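Local coordinates for protein L-asparaginase 1 (Escherichia coli, PDB 6NXC) that catalyses the hydrolysis of L-asparagine to L-aspartate and ammonium as a homotetrameric cytoplasmic enzyme subject to allosteric activation by its substrate, at residues M58-F69 / Q149-A160; T111-S122 / N165-N173. The protein carries 1 engineered substitution. One frame throughout, in Å; residues are numbered along the deposited sequence.

Contact 1 (M58-F69 / Q149-A160); sequences MPEFHRPEMPDF and QINLLNALYVAA. With EDO (1,2-ethanediol), chain P.
Leu153 CD1 lies over the centre of the Phe61 ring, 3.9 Å from the centroid and 7° off the ring normal, a well-centred CH-pi contact. The same methyl meets Glu60 CG at 3.5 Å and, at 3.8 Å, Met66 CE. Leu153 CG is anti to the backbone N, but chi2 of 113° lies well away from a staggered value, consistent with a branch pressed between Phe61, Glu60 and Met66. Met66 reaches this methyl through a chain folded at both chi2 and chi3, which brings CE beside Leu153 and also close to Leu156 CB. One turn further along the helix, Leu156 CD1 serves two rings: it meets the edge of Phe61 near the ring plane, and covers one face of Phe69 at 4.1 Å from that centroid. Pro67 CB rests on Ala160 CB at 3.9 Å and ends the row. At the other end, the extended Met58 crosses Gln149 at about a right angle, with CE 3.4 Å from Gln149 OE1. Gln149 NE2 is hydrogen-bonded to Glu60 OE2 of the second subunit. The connection into strand 68-78, with the first residues of the strand, is thus docked on helix 148-161 by methyl, thioether and ring surfaces, while the amide of Gln149 ties this border to the second subunit.

Contact 2 (T111-S122 / N165-N173); sequences TDTMAYTASALS and NEVTLFFNN. With EDO (1,2-ethanediol), chain R.
Val167, Leu169 and Phe171, alternate residues of one strand, meet a helix in the alpha/beta N-terminal domain of the asparaginase fold. Helix 114-122 runs nearly antiparallel to strand 167-171, at 160° and with the axes 7.8 Å apart at closest approach. Val167 straddles the turn Ala118 to Ser122: CG1 is 3.5 Å from Ala118 O, while CG2 lies 3.9 Å from Leu121 CB and also meets the backbone of Ser122. Midway, Leu169 CD1 touches Met114 SD at 3.8 Å, the two side chains crossing at a slant; Leu169 CD1 also reaches Ala115 CA and Ala118 CB, small residues consistent with the short axis separation. At the start of the segment Thr111 CG2 approaches Phe171 CZ at 3.8 Å, obliquely to the ring. With chi1 of 59°, Thr111 places this methyl opposite its carbonyl carbon and leaves OG1 to a hydrogen bond with Lys183. In the next shell, Phe192 packs edge-to-face with Phe171, and Val134 of the neighbouring strand touches Met114 and Ala118. Thr111 and Asp112 belong to the substrate site, where their backbone N atoms bind a citrate, and the Thr111 side chain is about 5 Å from that of the nucleophile Thr34. Asp112 OD1 forms a salt bridge with Lys183 and accepts a hydrogen bond from O2 of an ethanediol, while OD2 takes a hydrogen bond from Asn266 of the third subunit. An alanine here would remove both carboxylate oxygens and is likely to leave Lys183 without its carboxylate mate and Asn266 of the third subunit without an acceptor. Within the helix, Ser119 OG donates to Ala115 O at 2.8 Å, and that oxygen also accepts a hydrogen bond from Ser119 N.

In the fold
From the N terminus the segments come in the order 58-69, 111-122, 149-160, 165-173, so the two contacts cross instead of nesting. Contact 1 closes a loop of 79 residues, bringing the approach to strand 68-78 onto helix 148-161; contact 2 closes one of 42, from helix 114-124 to strand 167-171. Helix 148-161 leads through a short loop into that strand, forming a beta-alpha-beta unit with strand 132-135. Phe170 packs on Asn154 of helix 148-161, whereas its neighbours Leu169 and Phe171 point to helix 114-124, so the helices cover opposite faces of the mixed sheet. Asn151 OD1 and Asn172 N, 3.0 Å apart, join the contacts, whose centres are about 18 Å apart.

Contact 1 (M58-F69 / Q149-A160)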
loop_
_atom_site.group_PDB
_atom_site.type_symbol
_atom_site.label_atom_id
_atom_site.label_comp_id
_atom_site.label_asym_id
_atom_site.label_seq_id
_atom_site.Cartn_x
_atom_site.Cartn_y
_atom_site.Cartn_z
ATOM N N MET B 58 -21.541 -22.928 15.137
ATOM C CA MET B 58 -20.220 -22.753 14.487
ATOM C C MET B 58 -19.153 -23.304 15.411
ATOM O O MET B 58 -18.789 -22.734 16.437
ATOM C CB MET B 58 -19.937 -21.288 14.207
ATOM C CG MET B 58 -20.849 -20.751 13.158
ATOM S SD MET B 58 -20.603 -18.988 12.954
ATOM C CE MET B 58 -21.733 -18.727 11.585
ATOM N N PRO B 59 -18.630 -24.492 15.101
ATOM C CA PRO B 59 -17.846 -25.191 16.105
ATOM C C PRO B 59 -16.564 -24.458 16.498
ATOM O O PRO B 59 -16.019 -24.656 17.577
ATOM C CB PRO B 59 -17.514 -26.492 15.358
ATOM C CG PRO B 59 -18.696 -26.662 14.419
ATOM C CD PRO B 59 -18.904 -25.265 13.886
ATOM N N GLU B 60 -16.109 -23.575 15.617
ATOM C CA GLU B 60 -14.841 -22.881 15.882
ATOM C C GLU B 60 -14.970 -22.091 17.194
ATOM O O GLU B 60 -13.970 -22.041 17.956
ATOM C CB GLU B 60 -14.483 -22.031 14.643
ATOM C CG GLU B 60 -15.447 -20.849 14.438
ATOM C CD GLU B 60 -15.391 -20.054 13.122
ATOM O OE1 GLU B 60 -16.459 -19.557 12.651
ATOM O OE2 GLU B 60 -14.272 -19.865 12.601
ATOM N N PHE B 61 -16.129 -21.521 17.508
ATOM C CA PHE B 61 -16.371 -20.700 18.700
ATOM C C PHE B 61 -16.364 -21.509 20.009
ATOM O O PHE B 61 -16.204 -20.867 21.048
ATOM C CB PHE B 61 -17.673 -19.943 18.520
ATOM C CG PHE B 61 -17.563 -18.793 17.555
ATOM C CD1 PHE B 61 -17.110 -17.562 17.995
ATOM C CD2 PHE B 61 -17.887 -18.919 16.207
ATOM C CE1 PHE B 61 -16.931 -16.520 17.137
ATOM C CE2 PHE B 61 -17.650 -17.874 15.336
ATOM C CZ PHE B 61 -17.252 -16.655 15.833
ATOM N N HIS B 62 -16.359 -22.848 19.944
ATOM C CA HIS B 62 -16.461 -23.716 21.143
ATOM C C HIS B 62 -15.233 -24.572 21.379
ATOM O O HIS B 62 -15.379 -25.456 22.229
ATOM C CB HIS B 62 -17.777 -24.498 21.017
ATOM C CG HIS B 62 -18.900 -23.579 20.719
ATOM N ND1 HIS B 62 -19.519 -22.920 21.672
ATOM C CD2 HIS B 62 -19.505 -23.250 19.562
ATOM C CE1 HIS B 62 -20.378 -22.076 21.137
ATOM N NE2 HIS B 62 -20.423 -22.309 19.857
ATOM N N ARG B 63 -14.117 -24.316 20.686
ATOM C CA ARG B 63 -12.848 -25.090 20.785
ATOM C C ARG B 63 -12.214 -24.831 22.148
ATOM O O ARG B 63 -12.397 -23.775 22.738
ATOM C CB ARG B 63 -11.872 -24.737 19.670
ATOM C CG ARG B 63 -12.296 -25.256 18.294
ATOM C CD ARG B 63 -11.182 -25.236 17.270
ATOM N NE ARG B 63 -10.061 -26.067 17.690
ATOM C CZ ARG B 63 -8.891 -26.138 17.070
ATOM N NH1 ARG B 63 -8.691 -25.443 15.971
ATOM N NH2 ARG B 63 -7.925 -26.909 17.542
ATOM N N PRO B 64 -11.440 -25.797 22.688
ATOM C CA PRO B 64 -10.760 -25.640 23.970
ATOM C C PRO B 64 -9.884 -24.383 24.037
ATOM O O PRO B 64 -9.809 -23.735 25.095
ATOM C CB PRO B 64 -9.851 -26.897 24.099
ATOM C CG PRO B 64 -10.361 -27.893 23.096
ATOM C CD PRO B 64 -11.249 -27.139 22.114
ATOM N N GLU B 65 -9.337 -23.980 22.910
ATOM C CA GLU B 65 -8.380 -22.837 22.857
ATOM C C GLU B 65 -9.096 -21.475 22.934
ATOM O O GLU B 65 -8.424 -20.423 22.875
ATOM C CB GLU B 65 -7.504 -22.956 21.612
ATOM C CG GLU B 65 -6.785 -24.311 21.548
ATOM C CD GLU B 65 -7.623 -25.537 21.148
ATOM O OE1 GLU B 65 -8.597 -25.410 20.360
ATOM O OE2 GLU B 65 -7.302 -26.647 21.649
ATOM N N MET B 66 -10.379 -21.493 22.756
ATOM C CA MET B 66 -11.193 -20.246 22.746
ATOM C C MET B 66 -11.625 -19.912 24.161
ATOM O O MET B 66 -11.865 -20.848 24.964
ATOM C CB MET B 66 -12.427 -20.347 21.862
ATOM C CG MET B 66 -12.120 -20.301 20.426
ATOM S SD MET B 66 -11.678 -18.626 19.836
ATOM C CE MET B 66 -13.249 -17.819 19.955
ATOM N N PRO B 67 -11.853 -18.593 24.472
ATOM C CA PRO B 67 -12.350 -18.146 25.781
ATOM C C PRO B 67 -13.835 -18.536 25.818
ATOM O O PRO B 67 -14.500 -18.715 24.718
ATOM C CB PRO B 67 -12.307 -16.629 25.776
ATOM C CG PRO B 67 -12.400 -16.288 24.273
ATOM C CD PRO B 67 -11.606 -17.422 23.618
ATOM N N ASP B 68 -14.406 -18.713 27.005
ATOM C CA ASP B 68 -15.892 -18.710 27.190
ATOM C C ASP B 68 -16.425 -17.277 26.922
ATOM O O ASP B 68 -15.651 -16.227 27.080
ATOM C CB ASP B 68 -16.301 -19.070 28.592
ATOM C CG ASP B 68 -16.073 -20.542 28.914
ATOM O OD1 ASP B 68 -16.280 -21.342 28.025
ATOM O OD2 ASP B 68 -15.689 -20.853 30.032
ATOM N N PHE B 69 -17.626 -17.182 26.383
ATOM C CA PHE B 69 -18.222 -15.851 26.171
ATOM C C PHE B 69 -19.707 -15.874 26.494
ATOM O O PHE B 69 -20.384 -16.895 26.350
ATOM C CB PHE B 69 -17.870 -15.328 24.778
ATOM C CG PHE B 69 -18.346 -16.156 23.637
ATOM C CD1 PHE B 69 -17.627 -17.264 23.161
ATOM C CD2 PHE B 69 -19.554 -15.856 23.043
ATOM C CE1 PHE B 69 -18.141 -18.031 22.108
ATOM C CE2 PHE B 69 -20.049 -16.640 22.005
ATOM C CZ PHE B 69 -19.353 -17.740 21.559
ATOM N N GLN B 149 -17.876 -13.969 11.222
ATOM C CA GLN B 149 -17.248 -15.117 11.936
ATOM C C GLN B 149 -15.792 -14.826 12.242
ATOM O O GLN B 149 -15.409 -14.860 13.448
ATOM C CB GLN B 149 -17.282 -16.419 11.142
ATOM C CG GLN B 149 -18.686 -16.870 10.875
ATOM C CD GLN B 149 -18.830 -17.694 9.608
ATOM O OE1 GLN B 149 -18.965 -18.921 9.653
ATOM N NE2 GLN B 149 -18.818 -17.023 8.462
ATOM N N ILE B 150 -15.006 -14.431 11.237
ATOM C CA ILE B 150 -13.577 -14.233 11.502
ATOM C C ILE B 150 -13.344 -12.968 12.351
ATOM O O ILE B 150 -12.510 -13.077 13.272
ATOM C CB ILE B 150 -12.752 -14.288 10.215
ATOM C CG1 ILE B 150 -11.266 -14.451 10.557
ATOM C CG2 ILE B 150 -12.996 -13.100 9.329
ATOM C CD1 ILE B 150 -11.000 -15.489 11.643
ATOM N N ASN B 151 -13.989 -11.822 12.091
ATOM C CA ASN B 151 -13.730 -10.624 12.953
ATOM C C ASN B 151 -14.127 -10.944 14.396
ATOM O O ASN B 151 -13.453 -10.482 15.304
ATOM C CB ASN B 151 -14.529 -9.394 12.493
ATOM C CG ASN B 151 -13.933 -8.759 11.237
ATOM O OD1 ASN B 151 -12.738 -8.948 10.988
ATOM N ND2 ASN B 151 -14.699 -7.961 10.480
ATOM N N LEU B 152 -15.233 -11.629 14.614
ATOM C CA LEU B 152 -15.676 -11.867 16.019
ATOM C C LEU B 152 -14.745 -12.876 16.670
ATOM O O LEU B 152 -14.333 -12.714 17.877
ATOM C CB LEU B 152 -17.158 -12.261 16.103
ATOM C CG LEU B 152 -17.669 -12.618 17.523
ATOM C CD1 LEU B 152 -17.534 -11.493 18.563
ATOM C CD2 LEU B 152 -19.126 -13.074 17.438
ATOM N N LEU B 153 -14.471 -13.947 15.979
ATOM C CA LEU B 153 -13.527 -14.974 16.542
ATOM C C LEU B 153 -12.190 -14.338 16.906
ATOM O O LEU B 153 -11.667 -14.615 17.964
ATOM C CB LEU B 153 -13.320 -16.076 15.535
ATOM C CG LEU B 153 -12.640 -17.264 16.170
ATOM C CD1 LEU B 153 -13.552 -18.447 16.230
ATOM C CD2 LEU B 153 -11.370 -17.580 15.421
ATOM N N ASN B 154 -11.623 -13.529 16.014
ATOM C CA ASN B 154 -10.335 -12.838 16.322
ATOM C C ASN B 154 -10.455 -11.901 17.506
ATOM O O ASN B 154 -9.567 -11.856 18.388
ATOM C CB ASN B 154 -9.911 -12.055 15.098
ATOM C CG ASN B 154 -9.271 -12.915 14.003
ATOM O OD1 ASN B 154 -9.479 -12.700 12.791
ATOM N ND2 ASN B 154 -8.524 -13.910 14.378
ATOM N N ALA B 155 -11.532 -11.118 17.559
ATOM C CA ALA B 155 -11.749 -10.189 18.695
ATOM C C ALA B 155 -11.797 -10.975 20.008
ATOM O O ALA B 155 -11.183 -10.506 20.994
ATOM C CB ALA B 155 -13.043 -9.428 18.482
ATOM N N LEU B 156 -12.546 -12.085 20.068
ATOM C CA LEU B 156 -12.642 -12.858 21.283
ATOM C C LEU B 156 -11.282 -13.395 21.677
ATOM O O LEU B 156 -10.871 -13.312 22.877
ATOM C CB LEU B 156 -13.587 -14.045 21.116
ATOM C CG LEU B 156 -15.049 -13.650 21.118
ATOM C CD1 LEU B 156 -15.952 -14.775 20.664
ATOM C CD2 LEU B 156 -15.529 -13.155 22.452
ATOM N N TYR B 157 -10.554 -13.908 20.682
ATOM C CA TYR B 157 -9.209 -14.500 20.908
ATOM C C TYR B 157 -8.163 -13.453 21.326
ATOM O O TYR B 157 -7.457 -13.653 22.323
ATOM C CB TYR B 157 -8.698 -15.243 19.679
ATOM C CG TYR B 157 -7.448 -16.020 20.029
ATOM C CD1 TYR B 157 -7.522 -17.240 20.665
ATOM C CD2 TYR B 157 -6.198 -15.517 19.696
ATOM C CE1 TYR B 157 -6.364 -17.967 20.926
ATOM C CE2 TYR B 157 -5.035 -16.227 19.992
ATOM C CZ TYR B 157 -5.120 -17.447 20.617
ATOM O OH TYR B 157 -3.984 -18.163 20.937
ATOM N N VAL B 158 -8.225 -12.265 20.757
ATOM C CA VAL B 158 -7.390 -11.124 21.174
ATOM C C VAL B 158 -7.777 -10.639 22.551
ATOM O O VAL B 158 -6.836 -10.438 23.379
ATOM C CB VAL B 158 -7.458 -9.988 20.135
ATOM C CG1 VAL B 158 -6.720 -8.804 20.659
ATOM C CG2 VAL B 158 -6.835 -10.450 18.893
ATOM N N ALA B 159 -9.073 -10.496 22.842
ATOM C CA ALA B 159 -9.437 -9.973 24.164
ATOM C C ALA B 159 -8.871 -10.910 25.231
ATOM O O ALA B 159 -8.440 -10.402 26.298
ATOM C CB ALA B 159 -10.931 -9.904 24.309
ATOM N N ALA B 160 -8.877 -12.199 24.976
ATOM C CA ALA B 160 -8.444 -13.223 25.969
ATOM C C ALA B 160 -6.924 -13.294 26.103
ATOM O O ALA B 160 -6.473 -13.592 27.192
ATOM C CB ALA B 160 -9.026 -14.581 25.656
HETATM C C1 EDO P . -6.885 -22.305 27.721
HETATM O O1 EDO P . -6.788 -20.941 28.142
HETATM C C2 EDO P . -7.687 -22.470 26.509
HETATM O O2 EDO P . -8.744 -21.540 26.405
#

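Contact 2 (T111-S122 / N165-N173)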
loop_
_atom_site.group_PDB
_atom_site.type_symbol
_atom_site.label_atom_id
_atom_site.label_comp_id
_atom_site.label_asym_id
_atom_site.label_seq_id
_atom_site.Cartn_x
_atom_site.Cartn_y
_atom_site.Cartn_z
ATOM N N THR B 111 -20.965 -1.172 11.256
ATOM C CA THR B 111 -19.695 -0.534 10.807
ATOM C C THR B 111 -19.865 0.994 10.635
ATOM O O THR B 111 -18.873 1.743 10.830
ATOM C CB THR B 111 -19.164 -1.184 9.513
ATOM O OG1 THR B 111 -20.221 -1.014 8.542
ATOM C CG2 THR B 111 -18.772 -2.618 9.812
ATOM N N ASP B 112 -21.048 1.511 10.340
ATOM C CA ASP B 112 -21.154 2.918 9.867
ATOM C C ASP B 112 -20.628 3.890 10.915
ATOM O O ASP B 112 -19.986 4.899 10.536
ATOM C CB ASP B 112 -22.580 3.261 9.442
ATOM C CG ASP B 112 -22.943 2.836 8.026
ATOM O OD1 ASP B 112 -22.104 2.342 7.305
ATOM O OD2 ASP B 112 -24.111 2.972 7.721
ATOM N N THR B 113 -20.855 3.647 12.206
ATOM C CA THR B 113 -20.432 4.616 13.253
ATOM C C THR B 113 -19.565 3.898 14.279
ATOM O O THR B 113 -19.339 4.451 15.352
ATOM C CB THR B 113 -21.598 5.390 13.851
ATOM O OG1 THR B 113 -22.367 4.485 14.682
ATOM C CG2 THR B 113 -22.466 6.029 12.799
ATOM N N MET B 114 -19.016 2.779 13.941
ATOM C CA MET B 114 -18.149 2.009 14.895
ATOM C C MET B 114 -16.957 2.854 15.367
ATOM O O MET B 114 -16.605 2.720 16.531
ATOM C CB MET B 114 -17.520 0.811 14.203
ATOM C CG MET B 114 -17.095 -0.213 15.192
ATOM S SD MET B 114 -16.266 -1.656 14.310
ATOM C CE MET B 114 -17.630 -2.325 13.522
ATOM N N ALA B 115 -16.369 3.654 14.477
ATOM C CA ALA B 115 -15.221 4.448 14.911
ATOM C C ALA B 115 -15.669 5.547 15.880
ATOM O O ALA B 115 -14.799 5.953 16.735
ATOM C CB ALA B 115 -14.458 4.945 13.716
ATOM N N TYR B 116 -16.879 6.114 15.724
ATOM C CA TYR B 116 -17.356 7.117 16.673
ATOM C C TYR B 116 -17.506 6.438 18.040
ATOM O O TYR B 116 -17.101 7.013 19.077
ATOM C CB TYR B 116 -18.607 7.857 16.227
ATOM C CG TYR B 116 -18.498 8.632 14.922
ATOM C CD1 TYR B 116 -18.667 8.019 13.733
ATOM C CD2 TYR B 116 -18.282 10.006 14.894
ATOM C CE1 TYR B 116 -18.648 8.714 12.521
ATOM C CE2 TYR B 116 -18.254 10.715 13.707
ATOM C CZ TYR B 116 -18.513 10.083 12.522
ATOM O OH TYR B 116 -18.446 10.754 11.315
ATOM N N THR B 117 -18.105 5.249 18.084
ATOM C CA THR B 117 -18.314 4.610 19.376
ATOM C C THR B 117 -16.995 4.283 20.058
ATOM O O THR B 117 -16.823 4.445 21.242
ATOM C CB THR B 117 -19.167 3.343 19.258
ATOM O OG1 THR B 117 -20.438 3.778 18.794
ATOM C CG2 THR B 117 -19.361 2.672 20.587
ATOM N N ALA B 118 -16.043 3.736 19.324
ATOM C CA ALA B 118 -14.761 3.374 19.916
ATOM C C ALA B 118 -14.122 4.622 20.451
ATOM O O ALA B 118 -13.483 4.587 21.549
ATOM C CB ALA B 118 -13.914 2.683 18.864
ATOM N N SER B 119 -14.141 5.688 19.707
ATOM C CA SER B 119 -13.545 6.980 20.130
ATOM C C SER B 119 -14.256 7.473 21.412
ATOM O O SER B 119 -13.565 7.824 22.416
ATOM C CB SER B 119 -13.674 8.006 19.010
ATOM O OG SER B 119 -12.884 7.550 17.899
ATOM N N ALA B 120 -15.555 7.470 21.452
ATOM C CA ALA B 120 -16.275 7.940 22.670
ATOM C C ALA B 120 -15.909 7.108 23.882
ATOM O O ALA B 120 -15.631 7.713 24.958
ATOM C CB ALA B 120 -17.721 7.954 22.444
ATOM N N LEU B 121 -15.929 5.794 23.754
ATOM C CA LEU B 121 -15.652 4.929 24.912
ATOM C C LEU B 121 -14.265 5.239 25.440
ATOM O O LEU B 121 -14.029 5.152 26.657
ATOM C CB LEU B 121 -15.814 3.438 24.581
ATOM C CG LEU B 121 -17.243 3.049 24.264
ATOM C CD1 LEU B 121 -17.258 1.613 23.809
ATOM C CD2 LEU B 121 -18.165 3.255 25.498
ATOM N N SER B 122 -13.283 5.538 24.568
ATOM C CA SER B 122 -11.920 5.821 24.981
ATOM C C SER B 122 -11.844 6.957 26.016
ATOM O O SER B 122 -11.061 6.892 26.949
ATOM C CB SER B 122 -10.940 6.069 23.851
ATOM O OG SER B 122 -11.084 7.326 23.258
ATOM N N ASN B 165 -5.125 -2.664 27.487
ATOM C CA ASN B 165 -6.090 -1.879 28.286
ATOM C C ASN B 165 -6.396 -0.533 27.630
ATOM O O ASN B 165 -6.143 0.569 28.198
ATOM C CB ASN B 165 -5.484 -1.519 29.644
ATOM C CG ASN B 165 -5.263 -2.706 30.548
ATOM O OD1 ASN B 165 -4.718 -2.416 31.590
ATOM N ND2 ASN B 165 -5.607 -3.934 30.178
ATOM N N GLU B 166 -7.004 -0.621 26.468
ATOM C CA GLU B 166 -7.451 0.493 25.665
ATOM C C GLU B 166 -8.714 0.021 24.980
ATOM O O GLU B 166 -9.084 -1.234 24.895
ATOM C CB GLU B 166 -6.413 0.839 24.577
ATOM C CG GLU B 166 -5.152 1.489 25.022
ATOM C CD GLU B 166 -4.313 1.983 23.844
ATOM O OE1 GLU B 166 -3.107 1.837 23.925
ATOM O OE2 GLU B 166 -4.878 2.541 22.850
ATOM N N VAL B 167 -9.458 1.024 24.551
ATOM C CA VAL B 167 -10.581 0.755 23.671
ATOM C C VAL B 167 -10.002 0.617 22.272
ATOM O O VAL B 167 -9.331 1.597 21.799
ATOM C CB VAL B 167 -11.670 1.822 23.687
ATOM C CG1 VAL B 167 -12.723 1.362 22.711
ATOM C CG2 VAL B 167 -12.215 2.059 25.081
ATOM N N THR B 168 -10.195 -0.543 21.669
ATOM C CA THR B 168 -9.624 -0.808 20.363
ATOM C C THR B 168 -10.730 -1.214 19.419
ATOM O O THR B 168 -11.846 -1.505 19.800
ATOM C CB THR B 168 -8.573 -1.908 20.501
ATOM O OG1 THR B 168 -9.128 -3.103 21.095
ATOM C CG2 THR B 168 -7.359 -1.482 21.314
ATOM N N LEU B 169 -10.342 -1.336 18.134
ATOM C CA LEU B 169 -11.258 -1.699 17.056
ATOM C C LEU B 169 -10.558 -2.797 16.251
ATOM O O LEU B 169 -9.392 -2.557 15.830
ATOM C CB LEU B 169 -11.612 -0.448 16.213
ATOM C CG LEU B 169 -12.707 -0.677 15.196
ATOM C CD1 LEU B 169 -13.376 0.682 14.917
ATOM C CD2 LEU B 169 -12.155 -1.356 13.958
ATOM N N PHE B 170 -11.180 -3.966 16.121
ATOM C CA PHE B 170 -10.611 -5.130 15.357
ATOM C C PHE B 170 -11.328 -5.304 14.043
ATOM O O PHE B 170 -12.569 -5.344 14.075
ATOM C CB PHE B 170 -10.737 -6.440 16.129
ATOM C CG PHE B 170 -9.865 -7.444 15.483
ATOM C CD1 PHE B 170 -10.398 -8.175 14.380
ATOM C CD2 PHE B 170 -8.567 -7.633 15.879
ATOM C CE1 PHE B 170 -9.587 -9.073 13.728
ATOM C CE2 PHE B 170 -7.759 -8.531 15.188
ATOM C CZ PHE B 170 -8.251 -9.179 14.081
ATOM N N PHE B 171 -10.624 -5.224 12.957
ATOM C CA PHE B 171 -11.238 -5.510 11.648
ATOM C C PHE B 171 -10.224 -6.077 10.676
ATOM O O PHE B 171 -9.144 -5.533 10.594
ATOM C CB PHE B 171 -11.900 -4.206 11.158
ATOM C CG PHE B 171 -13.223 -4.387 10.487
ATOM C CD1 PHE B 171 -14.375 -4.447 11.225
ATOM C CD2 PHE B 171 -13.307 -4.426 9.120
ATOM C CE1 PHE B 171 -15.602 -4.573 10.599
ATOM C CE2 PHE B 171 -14.506 -4.669 8.507
ATOM C CZ PHE B 171 -15.674 -4.685 9.248
ATOM N N ASN B 172 -10.564 -7.155 9.938
ATOM C CA ASN B 172 -9.681 -7.598 8.826
ATOM C C ASN B 172 -8.230 -7.798 9.278
ATOM O O ASN B 172 -7.298 -7.216 8.698
ATOM C CB ASN B 172 -9.738 -6.549 7.719
ATOM C CG ASN B 172 -9.150 -7.043 6.398
ATOM O OD1 ASN B 172 -8.275 -6.405 5.806
ATOM N ND2 ASN B 172 -9.660 -8.159 5.945
ATOM N N ASN B 173 -8.021 -8.562 10.344
ATOM C CA ASN B 173 -6.724 -9.031 10.846
ATOM C C ASN B 173 -5.889 -7.947 11.480
ATOM O O ASN B 173 -4.645 -8.164 11.562
ATOM C CB ASN B 173 -5.939 -9.767 9.720
ATOM C CG ASN B 173 -6.708 -10.995 9.277
ATOM O OD1 ASN B 173 -7.093 -11.092 8.135
ATOM N ND2 ASN B 173 -7.097 -11.793 10.214
HETATM C C1 EDO R . -21.234 -0.526 4.128
HETATM O O1 EDO R . -20.156 0.362 4.289
HETATM C C2 EDO R . -22.524 -0.191 4.849
HETATM O O2 EDO R . -22.914 1.239 4.923
#